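Local structure of A1 protein (Enterobacteria phage Qbeta, 3RLK) at residues Arg77-Arg82 against Phe171-Phe176. The protein is a minor read-through form of the phage coat protein, carried in the virion and needed for infection, with a C-terminal read-through extension. Sequence-based numbering, arbitrary orientation.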
loop_
_atom_site.group_PDB
_atom_site.type_symbol
_atom_site.label_atom_id
_atom_site.label_comp_id
_atom_site.label_asym_id
_atom_site.label_seq_id
_atom_site.Cartn_x
_atom_site.Cartn_y
_atom_site.Cartn_z
ATOM N N ARG A 77 10.569 -7.298 3.173
ATOM C CA ARG A 77 10.265 -8.416 2.267
ATOM C C ARG A 77 10.882 -8.151 0.879
ATOM O O ARG A 77 11.368 -9.070 0.271
ATOM C CB ARG A 77 8.730 -8.664 2.147
ATOM C CG ARG A 77 8.115 -9.424 3.293
ATOM C CD ARG A 77 8.415 -10.910 3.208
ATOM N NE ARG A 77 7.594 -11.597 4.197
ATOM C CZ ARG A 77 7.980 -11.792 5.452
ATOM N NH1 ARG A 77 9.182 -11.343 5.822
ATOM N NH2 ARG A 77 7.195 -12.425 6.334
ATOM N N ASP A 78 10.795 -6.898 0.388
ATOM C CA ASP A 78 11.373 -6.482 -0.906
ATOM C C ASP A 78 10.878 -7.437 -1.994
ATOM O O ASP A 78 11.647 -7.970 -2.742
ATOM C CB ASP A 78 12.937 -6.392 -0.794
ATOM C CG ASP A 78 13.576 -5.718 -2.034
ATOM O OD1 ASP A 78 12.885 -4.961 -2.787
ATOM O OD2 ASP A 78 14.747 -5.972 -2.298
ATOM N N TRP A 79 9.547 -7.618 -2.048
ATOM C CA TRP A 79 8.885 -8.617 -2.882
ATOM C C TRP A 79 9.305 -8.528 -4.348
ATOM O O TRP A 79 9.564 -9.569 -5.000
ATOM C CB TRP A 79 7.370 -8.368 -2.774
ATOM C CG TRP A 79 6.730 -8.431 -1.380
ATOM C CD1 TRP A 79 6.457 -7.375 -0.509
ATOM C CD2 TRP A 79 6.331 -9.615 -0.698
ATOM N NE1 TRP A 79 5.844 -7.842 0.630
ATOM C CE2 TRP A 79 5.761 -9.217 0.551
ATOM C CE3 TRP A 79 6.362 -11.000 -1.034
ATOM C CZ2 TRP A 79 5.234 -10.160 1.494
ATOM C CZ3 TRP A 79 5.830 -11.941 -0.115
ATOM C CH2 TRP A 79 5.239 -11.502 1.135
ATOM N N ASP A 80 9.407 -7.294 -4.869
ATOM C CA ASP A 80 9.690 -7.032 -6.280
ATOM C C ASP A 80 11.136 -6.598 -6.543
ATOM O O ASP A 80 11.454 -6.076 -7.636
ATOM C CB ASP A 80 8.654 -6.016 -6.848
ATOM C CG ASP A 80 8.564 -4.751 -6.037
ATOM O OD1 ASP A 80 9.458 -4.545 -5.175
ATOM O OD2 ASP A 80 7.629 -3.902 -6.280
ATOM N N SER A 81 12.014 -6.791 -5.539
ATOM C CA SER A 81 13.453 -6.455 -5.622
ATOM C C SER A 81 13.799 -4.987 -5.875
ATOM O O SER A 81 14.926 -4.658 -6.249
ATOM C CB SER A 81 14.102 -7.324 -6.681
ATOM O OG SER A 81 14.174 -8.654 -6.198
ATOM N N ARG A 82 12.861 -4.082 -5.652
ATOM C CA ARG A 82 13.156 -2.663 -5.932
ATOM C C ARG A 82 14.175 -2.032 -4.980
ATOM O O ARG A 82 14.730 -0.932 -5.247
ATOM C CB ARG A 82 11.849 -1.874 -5.946
ATOM C CG ARG A 82 10.929 -2.287 -7.097
ATOM C CD ARG A 82 9.700 -1.334 -7.224
ATOM N NE ARG A 82 8.860 -1.376 -5.991
ATOM C CZ ARG A 82 8.871 -0.490 -4.986
ATOM N NH1 ARG A 82 9.634 0.633 -5.004
ATOM N NH2 ARG A 82 8.071 -0.745 -3.910
ATOM N N PHE A 171 5.040 -15.454 3.671
ATOM C CA PHE A 171 6.029 -15.142 2.672
ATOM C C PHE A 171 5.375 -15.195 1.273
ATOM O O PHE A 171 6.073 -15.335 0.247
ATOM C CB PHE A 171 7.122 -16.182 2.818
ATOM C CG PHE A 171 7.884 -16.037 4.097
ATOM C CD1 PHE A 171 8.963 -15.129 4.167
ATOM C CD2 PHE A 171 7.490 -16.751 5.234
ATOM C CE1 PHE A 171 9.669 -14.952 5.390
ATOM C CE2 PHE A 171 8.194 -16.593 6.477
ATOM C CZ PHE A 171 9.269 -15.672 6.548
ATOM N N ASP A 172 4.027 -15.168 1.247
ATOM C CA ASP A 172 3.280 -15.214 -0.006
ATOM C C ASP A 172 2.302 -14.022 0.016
ATOM O O ASP A 172 1.364 -13.998 0.810
ATOM C CB ASP A 172 2.562 -16.568 -0.169
ATOM C CG ASP A 172 1.540 -16.564 -1.323
ATOM O OD1 ASP A 172 1.434 -15.555 -2.070
ATOM O OD2 ASP A 172 0.912 -17.631 -1.560
ATOM N N PHE A 173 2.563 -13.042 -0.852
ATOM C CA PHE A 173 1.825 -11.774 -0.803
ATOM C C PHE A 173 0.335 -11.956 -1.133
ATOM O O PHE A 173 -0.515 -11.170 -0.725
ATOM C CB PHE A 173 2.482 -10.671 -1.671
ATOM C CG PHE A 173 1.796 -9.356 -1.514
ATOM C CD1 PHE A 173 1.852 -8.680 -0.310
ATOM C CD2 PHE A 173 0.986 -8.849 -2.567
ATOM C CE1 PHE A 173 1.169 -7.489 -0.115
ATOM C CE2 PHE A 173 0.268 -7.668 -2.372
ATOM C CZ PHE A 173 0.330 -7.001 -1.159
ATOM N N THR A 174 0.011 -13.026 -1.837
ATOM C CA THR A 174 -1.389 -13.261 -2.161
ATOM C C THR A 174 -2.176 -13.676 -0.925
ATOM O O THR A 174 -3.412 -13.699 -0.975
ATOM C CB THR A 174 -1.547 -14.314 -3.284
ATOM O OG1 THR A 174 -1.230 -15.587 -2.721
ATOM C CG2 THR A 174 -0.632 -14.032 -4.461
ATOM N N LYS A 175 -1.495 -13.985 0.199
ATOM C CA LYS A 175 -2.180 -14.223 1.463
ATOM C C LYS A 175 -2.560 -12.929 2.181
ATOM O O LYS A 175 -3.247 -12.973 3.166
ATOM C CB LYS A 175 -1.360 -15.153 2.390
ATOM C CG LYS A 175 -1.112 -16.522 1.644
ATOM C CD LYS A 175 -0.917 -17.691 2.679
ATOM C CE LYS A 175 -1.105 -19.031 1.985
ATOM N NZ LYS A 175 0.040 -19.100 1.023
ATOM N N PHE A 176 -2.112 -11.773 1.691
ATOM C CA PHE A 176 -2.420 -10.480 2.350
ATOM C C PHE A 176 -3.739 -9.866 1.852
ATOM O O PHE A 176 -4.118 -10.080 0.691
ATOM C CB PHE A 176 -1.305 -9.464 1.952
ATOM C CG PHE A 176 -0.008 -9.629 2.682
ATOM C CD1 PHE A 176 0.544 -8.559 3.415
ATOM C CD2 PHE A 176 0.669 -10.842 2.648
ATOM C CE1 PHE A 176 1.782 -8.712 4.094
ATOM C CE2 PHE A 176 1.925 -11.024 3.318
ATOM C CZ PHE A 176 2.500 -9.957 3.996
#
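Trp79 projects its indole against residues 171-176, and no hydrogen bond crosses between the two loops. Over one indole face sits Phe173 CB, 3.8 Å from the centroid of the six-membered ring and only 8° off its normal, a CH-pi contact. The Phe173 ring then turns its edge to the five-membered ring in an edge-to-face pair; with CG anti to the backbone N (chi1 -175°), the CB lies over the six-membered ring while the phenyl edge reaches the five-membered one. The indole's outer edge meets Phe176 in an offset edge-to-face pair, Trp79 CZ2 lying 3.7 Å from Phe176 CZ with the planes at 88°. Backbone also borders this edge: Trp79 CZ3 is 3.4 Å from Phe171 O. Arg77 CB packs on the other indole face, 3.3 Å above its plane, and the bend at chi2 carries the guanidinium onto Phe171. There it stacks nearly flat, Arg77 CZ standing 4.1 Å from the Phe171 ring centroid, an off-centre cation-pi contact.

In the second shell, Trp79 NE1 bonds to Asp98 O and Arg77 NH2 to Pro170 O, consistent with both groups being held in these orientations. An Asx turn, with Thr174 N donating to Asp172 OD1 (2.9 Å), shapes the start of the 3-10 segment that presents Phe173. The two loops of the read-through domain are therefore joined by aromatic packing and a cation-pi stack, while the polar ends of Trp79 and Arg77 are satisfied on backbone carbonyls outside both loops.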